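Local coordinates for 433aa long hypothetical phosphoribosylglycinamide formyl transferase (Pyrococcus horikoshii, PDB 2DWC), which is a hypothetical protein of the ATP-grasp superfamily that has a PurT-type C-terminal region and binds adenosine-5'-diphosphate, at residues 158-164 / 198-204; 133-137 / 286-290; 361-365 / 407-411. One frame throughout, in Å; residues are numbered along the deposited sequence.

Contact 1: residues 158-164 / 198-204; sequences PCHTKAI and KIIVEEH. With ADP (adenosine-5'-diphosphate), chain H.
H160 and H204 meet rim to rim, their planes 25° apart, and H160 NE2 and H204 ND1 share a hydrogen bond of 2.8 Å whose proton could sit on either ring. Neither ring lies over the other. Instead the adenine of ADP spreads over one face of the H160 imidazole, with ADP C5 3.7 Å above the plane and over its centre, while ADP C2 reaches H204 ND1. F174 packs against both imidazoles. On the same face of the sheet K162 and E202 cross at about a right angle. K162 CG stands anti to the carbonyl carbon (chi1 -47°) and the rest of the chain is extended, which carries NZ to ADP N7 at 2.9 Å and ADP O2A at 3.0 Å. The same ammonium forms a salt bridge with E202 OE1, weak as a hydrogen bond. The other carboxylate oxygen, E202 OE2, takes the adenine amino group ADP N6 at 3.1 Å and is also bonded by S137 OG; E203 O accepts from ADP N6 as well. These residues belong to neighbouring antiparallel strands, 159-163 and 199-203, in the central pair of a four-stranded sheet of the ATP-grasp domain, one wall of the nucleotide pocket. H160 with E202 and K162 with I200 are hydrogen-bonded pairs. The sheet's other face is mostly apolar: T161 and V201 run side by side, and C159 SG lies 3.9 Å from V201 CG1, under helix 145-155. Beyond the ladder, I164 N bonds K198 O, and the I164 and K198 side chains lie side by side, I164 CG1 3.6 Å from K198 CG.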
loop_
_atom_site.group_PDB
_atom_site.type_symbol
_atom_site.label_atom_id
_atom_site.label_comp_id
_atom_site.label_asym_id
_atom_site.label_seq_id
_atom_site.Cartn_x
_atom_site.Cartn_y
_atom_site.Cartn_z
ATOM N N PRO B 158 12.698 42.134 9.896
ATOM C CA PRO B 158 11.388 41.782 9.344
ATOM C C PRO B 158 10.697 40.861 10.352
ATOM O O PRO B 158 11.365 40.115 11.061
ATOM C CB PRO B 158 11.733 41.019 8.054
ATOM C CG PRO B 158 13.148 41.365 7.790
ATOM C CD PRO B 158 13.758 41.443 9.155
ATOM N N CYS B 159 9.373 40.919 10.419
ATOM C CA CYS B 159 8.637 40.048 11.329
ATOM C C CYS B 159 7.467 39.397 10.589
ATOM O O CYS B 159 7.071 39.841 9.510
ATOM C CB CYS B 159 8.144 40.824 12.563
ATOM S SG CYS B 159 7.134 42.293 12.198
ATOM N N HIS B 160 6.941 38.321 11.163
ATOM C CA HIS B 160 5.822 37.598 10.560
ATOM C C HIS B 160 4.533 37.870 11.331
ATOM O O HIS B 160 4.508 37.707 12.546
ATOM C CB HIS B 160 6.089 36.084 10.608
ATOM C CG HIS B 160 7.307 35.665 9.853
ATOM N ND1 HIS B 160 7.256 35.222 8.548
ATOM C CD2 HIS B 160 8.614 35.649 10.206
ATOM C CE1 HIS B 160 8.480 34.949 8.131
ATOM N NE2 HIS B 160 9.322 35.199 9.117
ATOM N N THR B 161 3.473 38.254 10.632
ATOM C CA THR B 161 2.184 38.482 11.289
ATOM C C THR B 161 1.249 37.375 10.803
ATOM O O THR B 161 1.180 37.102 9.609
ATOM C CB THR B 161 1.547 39.842 10.905
ATOM O OG1 THR B 161 1.367 39.908 9.488
ATOM C CG2 THR B 161 2.437 40.994 11.349
ATOM N N LYS B 162 0.528 36.753 11.724
ATOM C CA LYS B 162 -0.377 35.664 11.354
ATOM C C LYS B 162 -1.705 35.784 12.074
ATOM O O LYS B 162 -1.756 36.079 13.273
ATOM C CB LYS B 162 0.257 34.304 11.700
ATOM C CG LYS B 162 1.707 34.132 11.253
ATOM C CD LYS B 162 2.359 32.877 11.876
ATOM C CE LYS B 162 3.867 32.795 11.563
ATOM N NZ LYS B 162 4.478 31.539 12.121
ATOM N N ALA B 163 -2.783 35.548 11.330
ATOM C CA ALA B 163 -4.126 35.580 11.890
ATOM C C ALA B 163 -4.223 34.428 12.895
ATOM O O ALA B 163 -3.746 33.314 12.628
ATOM C CB ALA B 163 -5.148 35.406 10.773
ATOM N N ILE B 164 -4.836 34.684 14.046
ATOM C CA ILE B 164 -4.951 33.659 15.088
ATOM C C ILE B 164 -5.711 32.392 14.665
ATOM O O ILE B 164 -5.504 31.317 15.231
ATOM C CB ILE B 164 -5.584 34.258 16.368
ATOM C CG1 ILE B 164 -4.634 34.061 17.549
ATOM C CG2 ILE B 164 -6.935 33.617 16.655
ATOM C CD1 ILE B 164 -3.277 34.720 17.358
ATOM N N LYS B 198 -7.486 39.003 15.906
ATOM C CA LYS B 198 -6.331 38.704 16.753
ATOM C C LYS B 198 -5.150 38.288 15.857
ATOM O O LYS B 198 -5.317 37.524 14.906
ATOM C CB LYS B 198 -6.687 37.576 17.721
ATOM C CG LYS B 198 -5.623 37.281 18.756
ATOM C CD LYS B 198 -5.976 37.882 20.103
ATOM C CE LYS B 198 -4.810 37.743 21.067
ATOM N NZ LYS B 198 -5.168 38.028 22.485
ATOM N N ILE B 199 -3.956 38.793 16.152
ATOM C CA ILE B 199 -2.792 38.478 15.335
ATOM C C ILE B 199 -1.595 38.125 16.206
ATOM O O ILE B 199 -1.470 38.641 17.327
ATOM C CB ILE B 199 -2.402 39.698 14.449
ATOM C CG1 ILE B 199 -3.475 39.943 13.380
ATOM C CG2 ILE B 199 -1.040 39.476 13.818
ATOM C CD1 ILE B 199 -3.222 41.175 12.511
ATOM N N ILE B 200 -0.740 37.216 15.724
ATOM C CA ILE B 200 0.469 36.898 16.468
ATOM C C ILE B 200 1.588 37.452 15.597
ATOM O O ILE B 200 1.590 37.281 14.374
ATOM C CB ILE B 200 0.676 35.359 16.732
ATOM C CG1 ILE B 200 1.998 35.147 17.473
ATOM C CG2 ILE B 200 0.651 34.576 15.423
ATOM C CD1 ILE B 200 2.292 33.709 17.889
ATOM N N VAL B 201 2.503 38.176 16.232
ATOM C CA VAL B 201 3.630 38.777 15.541
ATOM C C VAL B 201 4.878 38.056 16.012
ATOM O O VAL B 201 5.159 38.027 17.214
ATOM C CB VAL B 201 3.770 40.292 15.898
ATOM C CG1 VAL B 201 4.967 40.880 15.159
ATOM C CG2 VAL B 201 2.493 41.038 15.509
ATOM N N GLU B 202 5.639 37.487 15.076
ATOM C CA GLU B 202 6.832 36.731 15.449
ATOM C C GLU B 202 8.123 37.239 14.833
ATOM O O GLU B 202 8.126 37.716 13.700
ATOM C CB GLU B 202 6.700 35.260 14.997
ATOM C CG GLU B 202 5.443 34.551 15.458
ATOM C CD GLU B 202 5.380 33.102 14.939
ATOM O OE1 GLU B 202 4.296 32.498 14.985
ATOM O OE2 GLU B 202 6.424 32.582 14.491
ATOM N N GLU B 203 9.228 37.053 15.553
ATOM C CA GLU B 203 10.522 37.426 14.989
ATOM C C GLU B 203 10.857 36.470 13.832
ATOM O O GLU B 203 10.424 35.306 13.820
ATOM C CB GLU B 203 11.626 37.329 16.039
ATOM C CG GLU B 203 11.703 35.995 16.699
ATOM C CD GLU B 203 13.073 35.695 17.258
ATOM O OE1 GLU B 203 13.150 34.844 18.153
ATOM O OE2 GLU B 203 14.074 36.294 16.803
ATOM N N HIS B 204 11.620 36.955 12.856
ATOM C CA HIS B 204 12.004 36.118 11.730
ATOM C C HIS B 204 13.152 35.204 12.120
ATOM O O HIS B 204 14.185 35.665 12.606
ATOM C CB HIS B 204 12.430 36.971 10.534
ATOM C CG HIS B 204 12.895 36.164 9.362
ATOM N ND1 HIS B 204 12.043 35.377 8.617
ATOM C CD2 HIS B 204 14.126 36.004 8.820
ATOM C CE1 HIS B 204 12.728 34.767 7.665
ATOM N NE2 HIS B 204 13.994 35.130 7.766
HETATM P PB ADP H . 0.851 27.720 8.326
HETATM O O1B ADP H . 0.269 26.429 8.755
HETATM O O2B ADP H . 1.621 27.891 6.920
HETATM O O3B ADP H . 0.347 29.123 8.930
HETATM P PA ADP H . 3.034 29.034 9.499
HETATM O O1A ADP H . 2.296 30.258 9.113
HETATM O O2A ADP H . 3.342 29.014 11.077
HETATM O O3A ADP H . 2.206 27.688 9.194
HETATM O "O5'" ADP H . 4.440 28.912 8.732
HETATM C "C5'" ADP H . 4.484 28.883 7.303
HETATM C "C4'" ADP H . 5.921 29.141 6.851
HETATM O "O4'" ADP H . 6.304 30.517 7.012
HETATM C "C3'" ADP H . 6.879 28.361 7.749
HETATM O "O3'" ADP H . 6.937 27.003 7.302
HETATM C "C2'" ADP H . 8.163 29.092 7.367
HETATM O "O2'" ADP H . 8.514 28.761 6.021
HETATM C "C1'" ADP H . 7.680 30.542 7.433
HETATM N N9 ADP H . 7.710 31.051 8.823
HETATM C C8 ADP H . 6.694 31.072 9.679
HETATM N N7 ADP H . 7.090 31.624 10.828
HETATM C C5 ADP H . 8.364 31.960 10.696
HETATM C C6 ADP H . 9.307 32.550 11.537
HETATM N N6 ADP H . 8.963 32.952 12.756
HETATM N N1 ADP H . 10.554 32.733 11.082
HETATM C C2 ADP H . 10.899 32.372 9.859
HETATM N N3 ADP H . 10.029 31.814 9.033
HETATM C C4 ADP H . 8.767 31.595 9.418
HETATM O O HOH W 1 12.718 39.707 13.247
#

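Contact 2: residues 133-137 / 286-290; sequences KVPTS and KVWAN. With ADP (adenosine-5'-diphosphate), chain H.
P135 O accepts a hydrogen bond of 2.8 Å from A289 N, nearly straight at 169°, where the two segments run at 95° to each other and T136 and W288 have the nearest CA atoms. Within the ATP-grasp domain this joins the irregular link between helix 121-132 and strand 139-142 to strand 286-293 of the large mixed sheet, next to the ADP pocket. Water 2 adds a second backbone link, accepting from S137 N and donating to A289 O. The side chains fill in around these bonds. V134 CG2 meets A289 CB at 3.8 Å, close to L128 of helix 121-132, and the same methyl of A289 lies against P135 O. The ring of P135 rests on the strand, its CG 3.4 Å from V287 O. Although its CB bond leads away from the strand, T136 touches A289 O with both CB and CG2; its hydroxyl, set between the backbone N and the carbonyl carbon (chi1 71°), turns back to bond S137 O. S137 OG, which pairs with E202, is also hydrogen-bonded by R125. N290, next along the strand, has OD1 3.5 Å from ADP O2A. The indole of W288 presents its edge to the loop, CD1 lying 3.8 Å from T136 O, which sits in the ring plane.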
loop_
_atom_site.group_PDB
_atom_site.type_symbol
_atom_site.label_atom_id
_atom_site.label_comp_id
_atom_site.label_asym_id
_atom_site.label_seq_id
_atom_site.Cartn_x
_atom_site.Cartn_y
_atom_site.Cartn_z
ATOM N N LYS B 133 7.042 23.995 27.442
ATOM C CA LYS B 133 8.275 24.708 27.777
ATOM C C LYS B 133 9.381 24.413 26.791
ATOM O O LYS B 133 10.430 23.868 27.141
ATOM C CB LYS B 133 8.711 24.350 29.199
ATOM C CG LYS B 133 7.692 24.751 30.218
ATOM C CD LYS B 133 8.146 24.320 31.609
ATOM C CE LYS B 133 7.146 24.726 32.683
ATOM N NZ LYS B 133 7.643 24.319 34.040
ATOM N N VAL B 134 9.120 24.744 25.530
ATOM C CA VAL B 134 10.093 24.513 24.477
ATOM C C VAL B 134 10.390 25.831 23.819
ATOM O O VAL B 134 9.578 26.743 23.836
ATOM C CB VAL B 134 9.557 23.516 23.397
ATOM C CG1 VAL B 134 9.383 22.134 24.004
ATOM C CG2 VAL B 134 8.257 24.029 22.822
ATOM N N PRO B 135 11.575 25.949 23.215
ATOM C CA PRO B 135 11.936 27.201 22.552
ATOM C C PRO B 135 11.102 27.489 21.315
ATOM O O PRO B 135 10.739 26.577 20.570
ATOM C CB PRO B 135 13.427 27.016 22.232
ATOM C CG PRO B 135 13.577 25.536 22.080
ATOM C CD PRO B 135 12.630 24.923 23.097
ATOM N N THR B 136 10.780 28.757 21.114
ATOM C CA THR B 136 10.017 29.170 19.942
ATOM C C THR B 136 10.501 30.548 19.562
ATOM O O THR B 136 11.285 31.158 20.295
ATOM C CB THR B 136 8.513 29.342 20.230
ATOM O OG1 THR B 136 8.321 30.514 21.035
ATOM C CG2 THR B 136 7.942 28.138 20.959
ATOM N N SER B 137 10.042 31.022 18.415
ATOM C CA SER B 137 10.362 32.370 17.959
ATOM C C SER B 137 9.806 33.347 18.994
ATOM O O SER B 137 8.833 33.042 19.684
ATOM C CB SER B 137 9.687 32.645 16.620
ATOM O OG SER B 137 8.262 32.579 16.720
ATOM N N LYS B 286 20.799 24.523 16.808
ATOM C CA LYS B 286 19.665 25.199 17.434
ATOM C C LYS B 286 18.318 24.825 16.785
ATOM O O LYS B 286 18.181 24.833 15.552
ATOM C CB LYS B 286 19.823 26.723 17.396
ATOM C CG LYS B 286 18.743 27.392 18.247
ATOM C CD LYS B 286 19.153 28.726 18.855
ATOM C CE LYS B 286 18.321 29.013 20.119
ATOM N NZ LYS B 286 16.965 28.361 20.078
ATOM N N VAL B 287 17.326 24.541 17.626
ATOM C CA VAL B 287 15.996 24.143 17.125
ATOM C C VAL B 287 14.895 24.990 17.780
ATOM O O VAL B 287 14.939 25.268 18.986
ATOM C CB VAL B 287 15.758 22.634 17.426
ATOM C CG1 VAL B 287 14.407 22.148 16.839
ATOM C CG2 VAL B 287 16.905 21.814 16.843
ATOM N N TRP B 288 13.932 25.427 16.977
ATOM C CA TRP B 288 12.795 26.209 17.487
ATOM C C TRP B 288 11.507 25.473 17.128
ATOM O O TRP B 288 11.389 25.009 15.997
ATOM C CB TRP B 288 12.724 27.569 16.803
ATOM C CG TRP B 288 13.844 28.529 17.107
ATOM C CD1 TRP B 288 13.825 29.542 18.039
ATOM C CD2 TRP B 288 15.104 28.637 16.418
ATOM N NE1 TRP B 288 14.991 30.278 17.959
ATOM C CE2 TRP B 288 15.793 29.747 16.978
ATOM C CE3 TRP B 288 15.715 27.913 15.380
ATOM C CZ2 TRP B 288 17.065 30.149 16.530
ATOM C CZ3 TRP B 288 16.990 28.317 14.931
ATOM C CH2 TRP B 288 17.643 29.426 15.511
ATOM N N ALA B 289 10.555 25.380 18.060
ATOM C CA ALA B 289 9.263 24.742 17.774
ATOM C C ALA B 289 8.404 25.771 17.094
ATOM O O ALA B 289 8.315 26.912 17.552
ATOM C CB ALA B 289 8.561 24.264 19.059
ATOM N N ASN B 290 7.734 25.378 16.010
ATOM C CA ASN B 290 6.925 26.323 15.282
ATOM C C ASN B 290 5.459 26.059 15.569
ATOM O O ASN B 290 4.788 26.881 16.165
ATOM C CB ASN B 290 7.243 26.225 13.789
ATOM C CG ASN B 290 6.300 27.041 12.931
ATOM O OD1 ASN B 290 5.757 28.047 13.373
ATOM N ND2 ASN B 290 6.129 26.618 11.675
HETATM P PB ADP H . 0.851 27.720 8.326
HETATM O O1B ADP H . 0.269 26.429 8.755
HETATM O O2B ADP H . 1.621 27.891 6.920
HETATM O O3B ADP H . 0.347 29.123 8.930
HETATM P PA ADP H . 3.034 29.034 9.499
HETATM O O1A ADP H . 2.296 30.258 9.113
HETATM O O2A ADP H . 3.342 29.014 11.077
HETATM O O3A ADP H . 2.206 27.688 9.194
HETATM O "O5'" ADP H . 4.440 28.912 8.732
HETATM C "C5'" ADP H . 4.484 28.883 7.303
HETATM C "C4'" ADP H . 5.921 29.141 6.851
HETATM O "O4'" ADP H . 6.304 30.517 7.012
HETATM C "C3'" ADP H . 6.879 28.361 7.749
HETATM O "O3'" ADP H . 6.937 27.003 7.302
HETATM C "C2'" ADP H . 8.163 29.092 7.367
HETATM O "O2'" ADP H . 8.514 28.761 6.021
HETATM C "C1'" ADP H . 7.680 30.542 7.433
HETATM N N9 ADP H . 7.710 31.051 8.823
HETATM C C8 ADP H . 6.694 31.072 9.679
HETATM N N7 ADP H . 7.090 31.624 10.828
HETATM C C5 ADP H . 8.364 31.960 10.696
HETATM C C6 ADP H . 9.307 32.550 11.537
HETATM N N6 ADP H . 8.963 32.952 12.756
HETATM N N1 ADP H . 10.554 32.733 11.082
HETATM C C2 ADP H . 10.899 32.372 9.859
HETATM N N3 ADP H . 10.029 31.814 9.033
HETATM C C4 ADP H . 8.767 31.595 9.418
HETATM O O HOH W 2 9.133 29.332 16.336
#

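Contact 3: residues 361-365 / 407-411; sequences GLVKA and VAHMI
M410 carries its side chain along A365, starting with CB, which lies 3.9 Å from A365 CB. With CG anti to the carbonyl carbon (chi1 -72°) and the chain extended beyond it, the thioether comes to the end of helix 362-365. SD then settles 3.6 Å from A365 CA and 3.8 Å from K364 O, with K364 CB a little further off; this is van der Waals contact of sulfur with backbone and aliphatic carbon. A365 CB also touches I411 CG1 at 3.9 Å and V407 CG1 at 4.2 Å, and V407 CG1 rests near A365 O as well. At the other end of the short helix the backbones come close, G361 CA sending a CA-H...O contact of 3.6 Å to M410 O. G361, at the N-cap position with a positive phi of 96°, has no CB to collide with that oxygen. L362 reaches I411 CG1 with CD2. The start of the helix also meets the second subunit, where D9 of that chain bonds G361 N and V363 N. V407 and I411 also press on strand 371-375, and I411 on I348 of strand 343-349. Taken together, a one-turn helix after strand 358-360 packs on the last part of helix 397-409 and the residues that follow it, which lie against the beta-sheet strands of the PurT C-terminal region.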
loop_
_atom_site.group_PDB
_atom_site.type_symbol
_atom_site.label_atom_id
_atom_site.label_comp_id
_atom_site.label_asym_id
_atom_site.label_seq_id
_atom_site.Cartn_x
_atom_site.Cartn_y
_atom_site.Cartn_z
ATOM N N GLY B 361 2.534 12.293 -19.899
ATOM C CA GLY B 361 3.979 12.335 -19.665
ATOM C C GLY B 361 4.430 11.084 -18.941
ATOM O O GLY B 361 5.606 10.971 -18.545
ATOM N N LEU B 362 3.534 10.080 -18.817
ATOM C CA LEU B 362 3.861 8.863 -18.065
ATOM C C LEU B 362 4.884 7.930 -18.677
ATOM O O LEU B 362 5.528 7.186 -17.955
ATOM C CB LEU B 362 2.552 8.050 -17.730
ATOM C CG LEU B 362 1.515 8.913 -17.000
ATOM C CD1 LEU B 362 0.196 8.075 -16.800
ATOM C CD2 LEU B 362 2.087 9.401 -15.642
ATOM N N VAL B 363 5.026 7.932 -20.009
ATOM C CA VAL B 363 6.047 7.038 -20.580
ATOM C C VAL B 363 7.408 7.462 -20.008
ATOM O O VAL B 363 8.181 6.632 -19.495
ATOM C CB VAL B 363 6.089 7.117 -22.121
ATOM C CG1 VAL B 363 7.301 6.286 -22.629
ATOM C CG2 VAL B 363 4.808 6.472 -22.692
ATOM N N LYS B 364 7.712 8.754 -20.073
ATOM C CA LYS B 364 8.991 9.228 -19.495
ATOM C C LYS B 364 9.040 9.214 -17.982
ATOM O O LYS B 364 9.996 8.716 -17.358
ATOM C CB LYS B 364 9.276 10.636 -20.009
ATOM C CG LYS B 364 9.705 10.605 -21.446
ATOM C CD LYS B 364 9.896 12.011 -22.001
ATOM C CE LYS B 364 10.435 11.960 -23.437
ATOM N NZ LYS B 364 10.461 13.335 -24.026
ATOM N N ALA B 365 7.962 9.678 -17.350
ATOM C CA ALA B 365 7.989 9.761 -15.897
ATOM C C ALA B 365 8.061 8.398 -15.212
ATOM O O ALA B 365 8.763 8.241 -14.212
ATOM C CB ALA B 365 6.732 10.562 -15.388
ATOM N N VAL B 407 10.664 13.723 -11.721
ATOM C CA VAL B 407 9.481 12.923 -12.090
ATOM C C VAL B 407 8.207 13.786 -12.054
ATOM O O VAL B 407 7.391 13.757 -12.989
ATOM C CB VAL B 407 9.334 11.687 -11.136
ATOM C CG1 VAL B 407 7.971 10.959 -11.387
ATOM C CG2 VAL B 407 10.483 10.701 -11.407
ATOM N N ALA B 408 8.035 14.587 -11.013
ATOM C CA ALA B 408 6.844 15.431 -10.960
ATOM C C ALA B 408 6.797 16.386 -12.140
ATOM O O ALA B 408 5.736 16.604 -12.733
ATOM C CB ALA B 408 6.796 16.221 -9.655
ATOM N N HIS B 409 7.940 16.988 -12.465
ATOM C CA HIS B 409 7.985 17.934 -13.573
ATOM C C HIS B 409 7.776 17.332 -14.965
ATOM O O HIS B 409 7.550 18.073 -15.911
ATOM C CB HIS B 409 9.289 18.742 -13.506
ATOM C CG HIS B 409 9.320 19.720 -12.371
ATOM N ND1 HIS B 409 10.470 20.384 -11.988
ATOM C CD2 HIS B 409 8.343 20.156 -11.539
ATOM C CE1 HIS B 409 10.197 21.185 -10.971
ATOM N NE2 HIS B 409 8.915 21.067 -10.679
ATOM N N MET B 410 7.849 16.002 -15.093
ATOM C CA MET B 410 7.606 15.336 -16.353
ATOM C C MET B 410 6.109 15.142 -16.620
ATOM O O MET B 410 5.702 14.764 -17.728
ATOM C CB MET B 410 8.276 13.964 -16.342
ATOM C CG MET B 410 9.801 14.039 -16.426
ATOM S SD MET B 410 10.494 12.365 -16.342
ATOM C CE MET B 410 12.226 12.624 -16.639
ATOM N N ILE B 411 5.293 15.395 -15.602
ATOM C CA ILE B 411 3.856 15.181 -15.763
ATOM C C ILE B 411 3.077 16.450 -16.107
ATOM O O ILE B 411 3.280 17.503 -15.487
ATOM C CB ILE B 411 3.305 14.501 -14.487
ATOM C CG1 ILE B 411 3.913 13.077 -14.396
ATOM C CG2 ILE B 411 1.749 14.436 -14.537
ATOM C CD1 ILE B 411 3.789 12.489 -13.047
#

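Overall arrangement
From the N terminus, the chain first passes the parallel sheet of the preATP-grasp domain and then enters segment 133-137, the opening of contact 2. Contact 1 opens and closes at 158-164 and 198-204, nested within the long loop that contact 2 shuts at 286-290. The two have centres 15 Å apart and touch through E202 and S137 and through K162 and N290, the small antiparallel sheet and strand 286-293 of the mixed sheet both reaching ADP. Contact 3, at 361-365 and 407-411, follows in series and closes a loop of its own in the PurT C-terminal region, its centre about 39 Å from those of the others, beside the second subunit.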